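Local coordinates for putative hemin storage protein (PDB 6AU1) that probably cleaves deacetylated poly-beta-1,6-N-acetylglucosamine, a bacterial biofilm polysaccharide, through the glycoside hydrolase domain that this chain represents, at residues A[55-60]-A[126-131]; A[65-70]-A[138-143]; A[108-113]-A[132-137]; A[180-185]-A[203-208]. All blocks are in the same frame, centred on the assembly; numbering follows the deposited sequence.

Contact 1: residues A[55-60]-A[126-131]; sequences DGDITE and SPTRLS
Thr128 OG1 is gripped by a hydroxyl and a water, and touches Gly56 O at 3.5 Å without a hydrogen bond. Ser126 OG lies 2.8 Å from Thr128 OG1, a hydroxyl-hydroxyl hydrogen bond in which either could be the donor. A water lies 2.7 Å from Thr128 OG1 and accepts from Ile58 N. This water links the two segments, between which no direct hydrogen bond forms. The torsion of Thr128 places OG1 between its backbone N and carbonyl carbon (chi1 71°). CG2 then lies beside the backbone N and meets Asp57 OD1 at 3.7 Å. The side chains of Asp57 and Thr128 cross at about a right angle. Asp57 OD1 also has a polar partner, Ser100 OG.

Each loop is braced from within. Asp55 OD1 accepts from Asp57 N, two residues on, at 3.1 Å: an Asx turn. The N-H comes from above the carboxylate plane. Residues 126-129 make a type I beta turn. Its acceptor, Ser126 O, takes Arg129 N at 3.2 Å and Arg129 NE at 2.7 Å, from opposite faces of the carbonyl plane. The NE bond is nearly straight (176°), with the oxygen in the guanidinium plane. Glu169 and Val164 O hold the far nitrogens of Arg129, so its rotation is well fixed.

The segments belong to the loops that follow the neighbouring parallel strands 43-47 and 89-94. Such beta-alpha loops crown the C-terminal end of a TIM barrel, the end where glycoside hydrolases of this fold carry their active site.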
loop_
_atom_site.group_PDB
_atom_site.type_symbol
_atom_site.label_atom_id
_atom_site.label_comp_id
_atom_site.label_asym_id
_atom_site.label_seq_id
_atom_site.Cartn_x
_atom_site.Cartn_y
_atom_site.Cartn_z
ATOM N N ASP A 55 -11.109 -7.125 -6.039
ATOM C CA ASP A 55 -11.743 -5.932 -6.590
ATOM C C ASP A 55 -11.541 -4.696 -5.710
ATOM O O ASP A 55 -11.924 -3.578 -6.094
ATOM C CB ASP A 55 -13.252 -6.179 -6.824
ATOM C CG ASP A 55 -14.003 -6.698 -5.573
ATOM O OD1 ASP A 55 -13.436 -6.714 -4.449
ATOM O OD2 ASP A 55 -15.197 -7.092 -5.725
ATOM N N GLY A 56 -10.933 -4.890 -4.543
ATOM C CA GLY A 56 -10.675 -3.796 -3.621
ATOM C C GLY A 56 -11.867 -3.327 -2.799
ATOM O O GLY A 56 -11.812 -2.288 -2.141
ATOM N N ASP A 57 -12.951 -4.094 -2.847
ATOM C CA ASP A 57 -14.135 -3.818 -2.049
ATOM C C ASP A 57 -13.959 -4.546 -0.722
ATOM O O ASP A 57 -14.198 -5.755 -0.629
ATOM C CB ASP A 57 -15.381 -4.276 -2.811
ATOM C CG ASP A 57 -16.681 -4.159 -2.010
ATOM O OD1 ASP A 57 -16.773 -3.411 -1.018
ATOM O OD2 ASP A 57 -17.643 -4.820 -2.429
ATOM N N ILE A 58 -13.519 -3.807 0.290
ATOM C CA ILE A 58 -13.047 -4.438 1.530
ATOM C C ILE A 58 -14.174 -4.426 2.561
ATOM O O ILE A 58 -14.401 -3.423 3.239
ATOM C CB ILE A 58 -11.788 -3.727 2.106
ATOM C CG1 ILE A 58 -10.709 -3.499 1.034
ATOM C CG2 ILE A 58 -11.214 -4.518 3.324
ATOM C CD1 ILE A 58 -10.377 -4.724 0.170
ATOM N N THR A 59 -14.882 -5.543 2.666
ATOM C CA THR A 59 -15.977 -5.657 3.630
ATOM C C THR A 59 -15.546 -6.338 4.930
ATOM O O THR A 59 -16.271 -6.283 5.920
ATOM C CB THR A 59 -17.158 -6.456 3.056
ATOM O OG1 THR A 59 -16.686 -7.729 2.588
ATOM C CG2 THR A 59 -17.834 -5.693 1.893
ATOM N N GLU A 60 -14.393 -7.002 4.913
ATOM C CA GLU A 60 -13.941 -7.787 6.067
ATOM C C GLU A 60 -12.451 -7.598 6.295
ATOM O O GLU A 60 -11.706 -7.326 5.347
ATOM C CB GLU A 60 -14.238 -9.273 5.867
ATOM C CG GLU A 60 -15.713 -9.599 5.680
ATOM C CD GLU A 60 -15.962 -11.091 5.587
ATOM O OE1 GLU A 60 -15.110 -11.807 5.022
ATOM O OE2 GLU A 60 -17.013 -11.546 6.073
ATOM N N SER A 126 -10.809 2.770 -6.211
ATOM C CA SER A 126 -12.051 2.039 -5.950
ATOM C C SER A 126 -13.190 2.997 -5.646
ATOM O O SER A 126 -12.994 3.980 -4.936
ATOM C CB SER A 126 -11.870 1.068 -4.771
ATOM O OG SER A 126 -13.123 0.525 -4.369
ATOM N N PRO A 127 -14.400 2.700 -6.155
ATOM C CA PRO A 127 -15.579 3.486 -5.783
ATOM C C PRO A 127 -15.877 3.428 -4.285
ATOM O O PRO A 127 -16.644 4.266 -3.803
ATOM C CB PRO A 127 -16.721 2.823 -6.571
ATOM C CG PRO A 127 -16.063 2.056 -7.656
ATOM C CD PRO A 127 -14.715 1.646 -7.133
ATOM N N THR A 128 -15.295 2.461 -3.574
ATOM C CA THR A 128 -15.553 2.297 -2.147
ATOM C C THR A 128 -14.639 3.123 -1.239
ATOM O O THR A 128 -14.778 3.057 -0.011
ATOM C CB THR A 128 -15.414 0.813 -1.714
ATOM O OG1 THR A 128 -14.031 0.437 -1.762
ATOM C CG2 THR A 128 -16.241 -0.103 -2.631
ATOM N N ARG A 129 -13.689 3.876 -1.811
ATOM C CA ARG A 129 -12.865 4.763 -0.985
ATOM C C ARG A 129 -13.752 5.685 -0.152
ATOM O O ARG A 129 -14.539 6.463 -0.707
ATOM C CB ARG A 129 -11.923 5.633 -1.845
ATOM C CG ARG A 129 -10.682 4.928 -2.408
ATOM C CD ARG A 129 -10.093 5.783 -3.556
ATOM N NE ARG A 129 -11.101 5.914 -4.618
ATOM C CZ ARG A 129 -11.173 6.921 -5.487
ATOM N NH1 ARG A 129 -10.283 7.907 -5.455
ATOM N NH2 ARG A 129 -12.145 6.938 -6.394
ATOM N N LEU A 130 -13.627 5.609 1.168
ATOM C CA LEU A 130 -14.306 6.576 2.022
ATOM C C LEU A 130 -13.672 7.947 1.802
ATOM O O LEU A 130 -12.478 8.046 1.498
ATOM C CB LEU A 130 -14.217 6.166 3.497
ATOM C CG LEU A 130 -15.030 4.921 3.864
ATOM C CD1 LEU A 130 -14.729 4.506 5.299
ATOM C CD2 LEU A 130 -16.515 5.222 3.683
ATOM N N SER A 131 -14.467 9.004 1.940
ATOM C CA SER A 131 -13.939 10.363 1.840
ATOM C C SER A 131 -13.232 10.805 3.114
ATOM O O SER A 131 -13.864 10.948 4.160
ATOM C CB SER A 131 -15.058 11.356 1.536
ATOM O OG SER A 131 -14.531 12.675 1.497
HETATM O O HOH W 1 -13.699 -1.702 -5.200
HETATM O O HOH W 2 -13.804 -0.991 0.518
#

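Contact 2: residues A[65-70]-A[138-143]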
loop_
_atom_site.group_PDB
_atom_site.type_symbol
_atom_site.label_atom_id
_atom_site.label_comp_id
_atom_site.label_asym_id
_atom_site.label_seq_id
_atom_site.Cartn_x
_atom_site.Cartn_y
_atom_site.Cartn_z
ATOM N N ASN A 65 -12.485 -5.670 15.480
ATOM C CA ASN A 65 -12.624 -4.222 15.452
ATOM C C ASN A 65 -14.097 -3.839 15.529
ATOM O O ASN A 65 -14.974 -4.699 15.406
ATOM C CB ASN A 65 -11.996 -3.656 14.183
ATOM C CG ASN A 65 -12.816 -3.970 12.965
ATOM O OD1 ASN A 65 -13.604 -3.144 12.519
ATOM N ND2 ASN A 65 -12.685 -5.190 12.453
ATOM N N ARG A 66 -14.352 -2.549 15.717
ATOM C CA ARG A 66 -15.698 -2.023 15.958
ATOM C C ARG A 66 -16.610 -1.920 14.740
ATOM O O ARG A 66 -17.828 -1.779 14.891
ATOM C CB ARG A 66 -15.599 -0.620 16.551
ATOM C CG ARG A 66 -15.260 -0.543 18.000
ATOM C CD ARG A 66 -14.902 0.896 18.317
ATOM N NE ARG A 66 -13.486 1.153 18.084
ATOM C CZ ARG A 66 -12.854 2.242 18.503
ATOM N NH1 ARG A 66 -11.557 2.379 18.277
ATOM N NH2 ARG A 66 -13.528 3.195 19.146
ATOM N N HIS A 67 -16.032 -1.955 13.549
ATOM C CA HIS A 67 -16.754 -1.487 12.368
ATOM C C HIS A 67 -16.964 -2.529 11.270
ATOM O O HIS A 67 -18.039 -2.581 10.671
ATOM C CB HIS A 67 -16.035 -0.261 11.793
ATOM C CG HIS A 67 -16.098 0.932 12.693
ATOM N ND1 HIS A 67 -17.290 1.507 13.077
ATOM C CD2 HIS A 67 -15.122 1.633 13.314
ATOM C CE1 HIS A 67 -17.043 2.521 13.889
ATOM N NE2 HIS A 67 -15.736 2.624 14.041
ATOM N N LEU A 68 -15.955 -3.354 11.007
ATOM C CA LEU A 68 -16.047 -4.356 9.937
ATOM C C LEU A 68 -16.044 -5.777 10.479
ATOM O O LEU A 68 -15.320 -6.075 11.429
ATOM C CB LEU A 68 -14.881 -4.203 8.948
ATOM C CG LEU A 68 -15.114 -3.366 7.687
ATOM C CD1 LEU A 68 -15.572 -1.983 8.043
ATOM C CD2 LEU A 68 -13.840 -3.300 6.835
ATOM N N PRO A 69 -16.836 -6.669 9.864
ATOM C CA PRO A 69 -16.759 -8.081 10.254
ATOM C C PRO A 69 -15.356 -8.630 10.059
ATOM O O PRO A 69 -14.583 -8.158 9.226
ATOM C CB PRO A 69 -17.745 -8.774 9.308
ATOM C CG PRO A 69 -18.654 -7.703 8.835
ATOM C CD PRO A 69 -17.860 -6.432 8.831
ATOM N N MET A 70 -15.032 -9.635 10.853
ATOM C CA MET A 70 -13.744 -10.285 10.767
ATOM C C MET A 70 -13.900 -11.581 9.958
ATOM O O MET A 70 -14.760 -12.417 10.277
ATOM C CB MET A 70 -13.235 -10.545 12.194
ATOM C CG MET A 70 -11.845 -11.067 12.323
ATOM S SD MET A 70 -11.313 -11.089 14.060
ATOM C CE MET A 70 -12.679 -11.893 14.863
ATOM N N HIS A 138 -13.674 9.975 8.502
ATOM C CA HIS A 138 -12.382 10.236 9.141
ATOM C C HIS A 138 -12.290 9.507 10.488
ATOM O O HIS A 138 -11.293 8.825 10.787
ATOM C CB HIS A 138 -12.214 11.747 9.309
ATOM C CG HIS A 138 -10.830 12.192 9.657
ATOM N ND1 HIS A 138 -10.314 12.095 10.933
ATOM C CD2 HIS A 138 -9.880 12.801 8.909
ATOM C CE1 HIS A 138 -9.088 12.594 10.945
ATOM N NE2 HIS A 138 -8.808 13.041 9.733
ATOM N N ARG A 139 -13.346 9.625 11.288
ATOM C CA ARG A 139 -13.359 9.010 12.611
ATOM C C ARG A 139 -13.412 7.489 12.521
ATOM O O ARG A 139 -12.724 6.796 13.270
ATOM C CB ARG A 139 -14.547 9.510 13.438
ATOM C CG ARG A 139 -14.550 8.975 14.874
ATOM C CD ARG A 139 -15.774 9.458 15.642
ATOM N NE ARG A 139 -17.000 8.839 15.142
ATOM C CZ ARG A 139 -17.882 9.443 14.350
ATOM N NH1 ARG A 139 -17.687 10.700 13.967
ATOM N NH2 ARG A 139 -18.963 8.788 13.946
ATOM N N VAL A 140 -14.239 6.971 11.615
ATOM C CA VAL A 140 -14.400 5.524 11.505
ATOM C C VAL A 140 -13.078 4.878 11.074
ATOM O O VAL A 140 -12.658 3.879 11.667
ATOM C CB VAL A 140 -15.536 5.146 10.525
ATOM C CG1 VAL A 140 -15.445 3.667 10.132
ATOM C CG2 VAL A 140 -16.886 5.458 11.153
ATOM N N ILE A 141 -12.404 5.461 10.085
ATOM C CA ILE A 141 -11.102 4.936 9.668
ATOM C C ILE A 141 -10.114 5.002 10.833
ATOM O O ILE A 141 -9.360 4.062 11.090
ATOM C CB ILE A 141 -10.538 5.704 8.457
ATOM C CG1 ILE A 141 -11.441 5.484 7.238
ATOM C CG2 ILE A 141 -9.125 5.237 8.142
ATOM C CD1 ILE A 141 -11.145 6.458 6.081
ATOM N N SER A 142 -10.120 6.127 11.532
ATOM C CA SER A 142 -9.253 6.295 12.698
ATOM C C SER A 142 -9.477 5.195 13.734
ATOM O O SER A 142 -8.524 4.687 14.341
ATOM C CB SER A 142 -9.487 7.669 13.318
ATOM O OG SER A 142 -9.102 8.686 12.397
ATOM N N GLU A 143 -10.737 4.823 13.929
ATOM C CA GLU A 143 -11.075 3.829 14.940
ATOM C C GLU A 143 -10.691 2.425 14.490
ATOM O O GLU A 143 -10.319 1.579 15.310
ATOM C CB GLU A 143 -12.561 3.914 15.283
ATOM C CG GLU A 143 -12.873 5.144 16.156
ATOM C CD GLU A 143 -14.351 5.372 16.377
ATOM O OE1 GLU A 143 -15.164 4.624 15.804
ATOM O OE2 GLU A 143 -14.699 6.311 17.125
#
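Glu143 reaches from its helix to both Arg66 and His67. Its CB lies 3.5 Å from Arg66 NH1, over one face of the guanidinium. CG follows at 3.6 Å from Arg66 NH2. The chain runs on extended (chi2 173°), and the carboxylate stacks on the guanidinium with planes 15° apart. At the tip the two oxygens divide. OE1 accepts from His67 NE2 at 2.7 Å, with ring and carboxylate nearly coplanar (4°). OE2 makes a long ion pair with Arg66 NH2, at 3.9 Å. No N-H points at this oxygen, so the pair rests on charge alone. Arg66 NH1 also donates weakly to Glu143 O and has firmer partners in Glu146 and Asp147.

The His67 ring is packed on both faces. Val140 CG1 sits 3.8 Å from the ring centroid, a CH-pi contact, and Arg66 CB covers the opposite face. Asn105 meets ND1. Asn65 OD1 accepts from His67 N and Leu68 N, which fixes the backbone that presents the ring.

Residues 65-70 lie in the loop between strand 43-47 and helix 75-86. They pack on the side of helix 135-151, whose Ile141 and Ser142 meet helix 195-223.

Contact 3: residues A[108-113]-A[132-137]; sequences YGKVVQ and PFHPDA
The His134 ring carries Lys110 over one face and polar partners at its edge. Lys110 CG stands 3.9 Å from the ring centroid, only 7° off the normal, in a CH-pi contact. Lys110 CD is nearer to a single ring atom, 3.6 Å from His134 NE2. His134 is the N-cap of helix 135-151. Its ND1 accepts from Asp136 N at 3.1 Å, close to the ring plane. An accepting ND1 makes a doubly protonated ring unlikely. NE2 hydrogen-bonds a water near the same plane, and Lys110 NZ donates to this water at 2.8 Å. The aliphatic part of the lysine passes obliquely over the face, helped by a bend at chi2 (-52°), and the amine reaches the shared water.

Lys110 is also the centre of an inverse gamma turn. Its carbonyl oxygen packs against Ala137 CB in the first turn of the helix, at 4.0 Å. Backbone bonds between Lys110 and Ser131 and between Val112 and Arg129 tie the loop to the run entering the helix. Phe133, beside the cap, stacks on Tyr208 of helix 195-223. Farther along, Val112 CG2 rests on Pro132 CD at 4.3 Å.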
loop_
_atom_site.group_PDB
_atom_site.type_symbol
_atom_site.label_atom_id
_atom_site.label_comp_id
_atom_site.label_asym_id
_atom_site.label_seq_id
_atom_site.Cartn_x
_atom_site.Cartn_y
_atom_site.Cartn_z
ATOM N N TYR A 108 -21.272 5.046 6.375
ATOM C CA TYR A 108 -21.812 4.337 5.212
ATOM C C TYR A 108 -22.164 5.300 4.084
ATOM O O TYR A 108 -22.942 6.242 4.274
ATOM C CB TYR A 108 -23.051 3.514 5.586
ATOM C CG TYR A 108 -23.630 2.745 4.415
ATOM C CD1 TYR A 108 -23.058 1.550 4.000
ATOM C CD2 TYR A 108 -24.746 3.215 3.720
ATOM C CE1 TYR A 108 -23.571 0.841 2.932
ATOM C CE2 TYR A 108 -25.268 2.509 2.642
ATOM C CZ TYR A 108 -24.670 1.322 2.254
ATOM O OH TYR A 108 -25.168 0.601 1.195
ATOM N N GLY A 109 -21.585 5.057 2.913
ATOM C CA GLY A 109 -21.896 5.837 1.729
ATOM C C GLY A 109 -21.163 7.165 1.647
ATOM O O GLY A 109 -21.348 7.913 0.691
ATOM N N LYS A 110 -20.349 7.469 2.658
ATOM C CA LYS A 110 -19.611 8.731 2.691
ATOM C C LYS A 110 -18.299 8.540 1.946
ATOM O O LYS A 110 -17.212 8.570 2.534
ATOM C CB LYS A 110 -19.367 9.200 4.131
ATOM C CG LYS A 110 -20.635 9.303 4.975
ATOM C CD LYS A 110 -21.707 10.141 4.280
ATOM C CE LYS A 110 -22.910 10.344 5.204
ATOM N NZ LYS A 110 -24.034 11.038 4.502
ATOM N N VAL A 111 -18.430 8.342 0.637
ATOM C CA VAL A 111 -17.315 7.950 -0.206
ATOM C C VAL A 111 -16.826 9.109 -1.065
ATOM O O VAL A 111 -17.525 10.121 -1.221
ATOM C CB VAL A 111 -17.706 6.781 -1.134
ATOM C CG1 VAL A 111 -18.001 5.520 -0.304
ATOM C CG2 VAL A 111 -18.920 7.164 -2.004
ATOM N N VAL A 112 -15.632 8.942 -1.622
ATOM C CA VAL A 112 -15.060 9.902 -2.571
ATOM C C VAL A 112 -15.966 10.053 -3.783
ATOM O O VAL A 112 -16.374 9.058 -4.399
ATOM C CB VAL A 112 -13.654 9.456 -3.029
ATOM C CG1 VAL A 112 -13.151 10.306 -4.221
ATOM C CG2 VAL A 112 -12.674 9.490 -1.844
ATOM N N GLN A 113 -16.296 11.297 -4.115
ATOM C CA GLN A 113 -17.147 11.563 -5.263
ATOM C C GLN A 113 -16.307 12.144 -6.389
ATOM O O GLN A 113 -15.239 12.711 -6.142
ATOM C CB GLN A 113 -18.286 12.515 -4.887
ATOM C CG GLN A 113 -19.241 11.942 -3.834
ATOM C CD GLN A 113 -20.359 12.914 -3.486
ATOM O OE1 GLN A 113 -20.714 13.783 -4.285
ATOM N NE2 GLN A 113 -20.908 12.783 -2.287
ATOM N N PRO A 132 -11.916 11.055 3.036
ATOM C CA PRO A 132 -11.222 11.500 4.249
ATOM C C PRO A 132 -11.566 12.949 4.606
ATOM O O PRO A 132 -11.113 13.442 5.635
ATOM C CB PRO A 132 -9.742 11.355 3.879
ATOM C CG PRO A 132 -9.727 11.598 2.394
ATOM C CD PRO A 132 -11.013 10.984 1.872
ATOM N N PHE A 133 -12.360 13.612 3.764
ATOM C CA PHE A 133 -12.860 14.952 4.068
ATOM C C PHE A 133 -14.136 14.937 4.921
ATOM O O PHE A 133 -14.523 15.965 5.479
ATOM C CB PHE A 133 -13.117 15.723 2.762
ATOM C CG PHE A 133 -11.889 15.881 1.910
ATOM C CD1 PHE A 133 -11.001 16.927 2.139
ATOM C CD2 PHE A 133 -11.612 14.983 0.893
ATOM C CE1 PHE A 133 -9.859 17.080 1.361
ATOM C CE2 PHE A 133 -10.476 15.126 0.111
ATOM C CZ PHE A 133 -9.597 16.175 0.349
ATOM N N HIS A 134 -14.793 13.781 5.016
ATOM C CA HIS A 134 -16.012 13.659 5.814
ATOM C C HIS A 134 -15.658 13.275 7.250
ATOM O O HIS A 134 -14.962 12.289 7.472
ATOM C CB HIS A 134 -16.955 12.617 5.211
ATOM C CG HIS A 134 -18.358 12.712 5.725
ATOM N ND1 HIS A 134 -18.713 12.332 7.003
ATOM C CD2 HIS A 134 -19.495 13.153 5.134
ATOM C CE1 HIS A 134 -20.007 12.535 7.176
ATOM N NE2 HIS A 134 -20.505 13.035 6.058
ATOM N N PRO A 135 -16.120 14.067 8.228
ATOM C CA PRO A 135 -15.759 13.825 9.630
ATOM C C PRO A 135 -16.148 12.439 10.147
ATOM O O PRO A 135 -15.416 11.898 10.981
ATOM C CB PRO A 135 -16.521 14.920 10.390
ATOM C CG PRO A 135 -17.547 15.439 9.424
ATOM C CD PRO A 135 -16.946 15.276 8.070
ATOM N N ASP A 136 -17.255 11.866 9.674
ATOM C CA ASP A 136 -17.649 10.536 10.158
ATOM C C ASP A 136 -16.776 9.438 9.542
ATOM O O ASP A 136 -16.407 8.479 10.221
ATOM C CB ASP A 136 -19.122 10.259 9.871
ATOM C CG ASP A 136 -20.047 11.180 10.642
ATOM O OD1 ASP A 136 -19.729 11.518 11.802
ATOM O OD2 ASP A 136 -21.084 11.570 10.080
ATOM N N ALA A 137 -16.433 9.579 8.266
ATOM C CA ALA A 137 -15.505 8.638 7.637
ATOM C C ALA A 137 -14.115 8.742 8.268
ATOM O O ALA A 137 -13.456 7.737 8.518
ATOM C CB ALA A 137 -15.421 8.885 6.127
HETATM O O HOH W 3 -23.096 13.647 4.635
#

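Contact 4: residues A[180-185]-A[203-208]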
loop_
_atom_site.group_PDB
_atom_site.type_symbol
_atom_site.label_atom_id
_atom_site.label_comp_id
_atom_site.label_asym_id
_atom_site.label_seq_id
_atom_site.Cartn_x
_atom_site.Cartn_y
_atom_site.Cartn_z
ATOM N N GLN A 180 -12.216 25.226 -0.101
ATOM C CA GLN A 180 -12.527 26.635 0.135
ATOM C C GLN A 180 -11.629 27.145 1.256
ATOM O O GLN A 180 -11.103 28.264 1.198
ATOM C CB GLN A 180 -14.009 26.797 0.476
ATOM C CG GLN A 180 -14.501 28.229 0.580
ATOM C CD GLN A 180 -16.017 28.300 0.650
ATOM O OE1 GLN A 180 -16.665 27.423 1.223
ATOM N NE2 GLN A 180 -16.590 29.334 0.052
ATOM N N GLY A 181 -11.433 26.293 2.258
ATOM C CA GLY A 181 -10.507 26.568 3.339
ATOM C C GLY A 181 -9.072 26.771 2.887
ATOM O O GLY A 181 -8.308 27.460 3.561
ATOM N N TRP A 182 -8.701 26.186 1.750
ATOM C CA TRP A 182 -7.348 26.345 1.221
ATOM C C TRP A 182 -7.219 27.606 0.375
ATOM O O TRP A 182 -6.147 27.891 -0.149
ATOM C CB TRP A 182 -6.931 25.150 0.354
ATOM C CG TRP A 182 -6.971 23.793 1.008
ATOM C CD1 TRP A 182 -7.053 23.514 2.341
ATOM C CD2 TRP A 182 -6.926 22.531 0.332
ATOM N NE1 TRP A 182 -7.063 22.145 2.539
ATOM C CE2 TRP A 182 -6.989 21.520 1.320
ATOM C CE3 TRP A 182 -6.835 22.158 -1.012
ATOM C CZ2 TRP A 182 -6.962 20.163 1.005
ATOM C CZ3 TRP A 182 -6.818 20.810 -1.328
ATOM C CH2 TRP A 182 -6.882 19.824 -0.323
ATOM N N GLY A 183 -8.317 28.337 0.214
ATOM C CA GLY A 183 -8.321 29.527 -0.616
ATOM C C GLY A 183 -8.695 29.268 -2.066
ATOM O O GLY A 183 -8.479 30.118 -2.929
ATOM N N LEU A 184 -9.258 28.094 -2.334
ATOM C CA LEU A 184 -9.728 27.737 -3.668
ATOM C C LEU A 184 -11.244 27.906 -3.767
ATOM O O LEU A 184 -11.950 27.832 -2.763
ATOM C CB LEU A 184 -9.336 26.292 -4.002
ATOM C CG LEU A 184 -7.841 25.964 -4.076
ATOM C CD1 LEU A 184 -7.608 24.446 -4.201
ATOM C CD2 LEU A 184 -7.184 26.716 -5.240
ATOM N N PRO A 185 -11.759 28.134 -4.982
ATOM C CA PRO A 185 -13.219 28.131 -5.107
ATOM C C PRO A 185 -13.758 26.719 -4.909
ATOM O O PRO A 185 -13.119 25.774 -5.373
ATOM C CB PRO A 185 -13.455 28.620 -6.538
ATOM C CG PRO A 185 -12.213 28.246 -7.271
ATOM C CD PRO A 185 -11.086 28.365 -6.272
ATOM N N LYS A 203 -1.448 19.633 -5.431
ATOM C CA LYS A 203 -0.495 19.564 -4.321
ATOM C C LYS A 203 -1.211 19.520 -2.975
ATOM O O LYS A 203 -0.780 18.818 -2.057
ATOM C CB LYS A 203 0.471 20.746 -4.367
ATOM C CG LYS A 203 1.526 20.612 -5.453
ATOM C CD LYS A 203 2.397 19.384 -5.198
ATOM C CE LYS A 203 3.542 19.284 -6.195
ATOM N NZ LYS A 203 4.449 18.140 -5.878
ATOM N N GLY A 204 -2.313 20.259 -2.866
ATOM C CA GLY A 204 -3.106 20.274 -1.651
ATOM C C GLY A 204 -3.684 18.907 -1.316
ATOM O O GLY A 204 -3.664 18.475 -0.154
ATOM N N LYS A 205 -4.204 18.217 -2.326
ATOM C CA LYS A 205 -4.779 16.890 -2.089
ATOM C C LYS A 205 -3.692 15.899 -1.693
ATOM O O LYS A 205 -3.907 15.043 -0.826
ATOM C CB LYS A 205 -5.531 16.392 -3.321
ATOM C CG LYS A 205 -6.864 17.110 -3.519
ATOM C CD LYS A 205 -7.624 16.538 -4.707
ATOM C CE LYS A 205 -6.986 16.994 -6.021
ATOM N NZ LYS A 205 -7.588 16.226 -7.149
ATOM N N ILE A 206 -2.533 16.002 -2.338
ATOM C CA ILE A 206 -1.404 15.133 -1.998
ATOM C C ILE A 206 -1.044 15.299 -0.529
ATOM O O ILE A 206 -0.901 14.306 0.198
ATOM C CB ILE A 206 -0.180 15.422 -2.887
ATOM C CG1 ILE A 206 -0.448 14.909 -4.311
ATOM C CG2 ILE A 206 1.119 14.813 -2.291
ATOM C CD1 ILE A 206 0.468 15.537 -5.404
ATOM N N ARG A 207 -0.944 16.546 -0.081
ATOM C CA ARG A 207 -0.581 16.815 1.307
ATOM C C ARG A 207 -1.699 16.412 2.266
ATOM O O ARG A 207 -1.425 15.952 3.382
ATOM C CB ARG A 207 -0.218 18.289 1.484
ATOM C CG ARG A 207 1.117 18.622 0.851
ATOM C CD ARG A 207 1.581 20.028 1.193
ATOM N NE ARG A 207 2.783 20.396 0.447
ATOM C CZ ARG A 207 2.789 21.209 -0.605
ATOM N NH1 ARG A 207 1.655 21.752 -1.030
ATOM N NH2 ARG A 207 3.928 21.487 -1.224
ATOM N N TYR A 208 -2.951 16.574 1.841
ATOM C CA TYR A 208 -4.072 16.192 2.696
ATOM C C TYR A 208 -4.053 14.688 2.998
ATOM O O TYR A 208 -4.218 14.277 4.158
ATOM C CB TYR A 208 -5.412 16.581 2.061
ATOM C CG TYR A 208 -6.583 16.421 3.005
ATOM C CD1 TYR A 208 -6.960 17.453 3.854
ATOM C CD2 TYR A 208 -7.300 15.226 3.059
ATOM C CE1 TYR A 208 -8.023 17.313 4.717
ATOM C CE2 TYR A 208 -8.360 15.073 3.923
ATOM C CZ TYR A 208 -8.719 16.118 4.752
ATOM O OH TYR A 208 -9.783 15.980 5.620
#
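Helix 173-181 ends in a Schellman motif at Gly183, and just before it Trp182 comes within 7.9 Å of Gly204, CA to CA. Gly183 has positive phi (91°), and its N bonds back to Gln180 O at 3.0 Å. The chain leaves the helix there, and the indole of Trp182 is directed at helix 195-223.

The six-membered ring does the touching. Its CH2 corner lies 3.5 Å from Gly204 C, and CZ3 lies 3.8 Å from Gly204 CA. Gly204 CA makes an off-centre CH-pi contact, 4.2 Å from the centroid and 30° off the normal. With no side chain at Gly204, the ring settles directly on the helix backbone. Lys205 CG touches the same CH2 corner, while its amine turns away to Glu169 O and makes a cation-pi contact with Trp201.

Tyr208, one turn on, closes the edge of the indole. Its CD1 sits near the indole plane, 3.9 Å from Trp182 CZ2, and the two side chains cross at about a right angle. CG of Tyr208 lies anti to the backbone N (chi1 -170°), which sets the ring beside the indole. Its hydroxyl binds Pro132 O. Tyr179 and Trp201 also meet the indole.

This is helix-end packing, an aromatic side chain at a Schellman C-cap resting on a glycine of another helix. It joins helix 173-181 to helix 195-223, both of which come between barrel strands 156-159 and 230-235 in the sequence.

From the N terminus, the loop after strand 43-47 supplies residues 55-60 and 65-70, and the loop after strand 89-94 supplies 108-113 and 126-131. The chain continues through 132-137, where helix 135-151 begins, and 138-143 follow on that helix. Contact 1 closes first, at 126-131, contact 3 next and contact 2 last. Contact 3 is nested inside contact 2, and contact 1 crosses both. These three tie two neighbouring beta-alpha loops of the barrel to each other and to helix 135-151. Contact 4 follows in series and closes the short span between helices 173-181 and 195-223. It touches contact 3, about 17 Å away between centres.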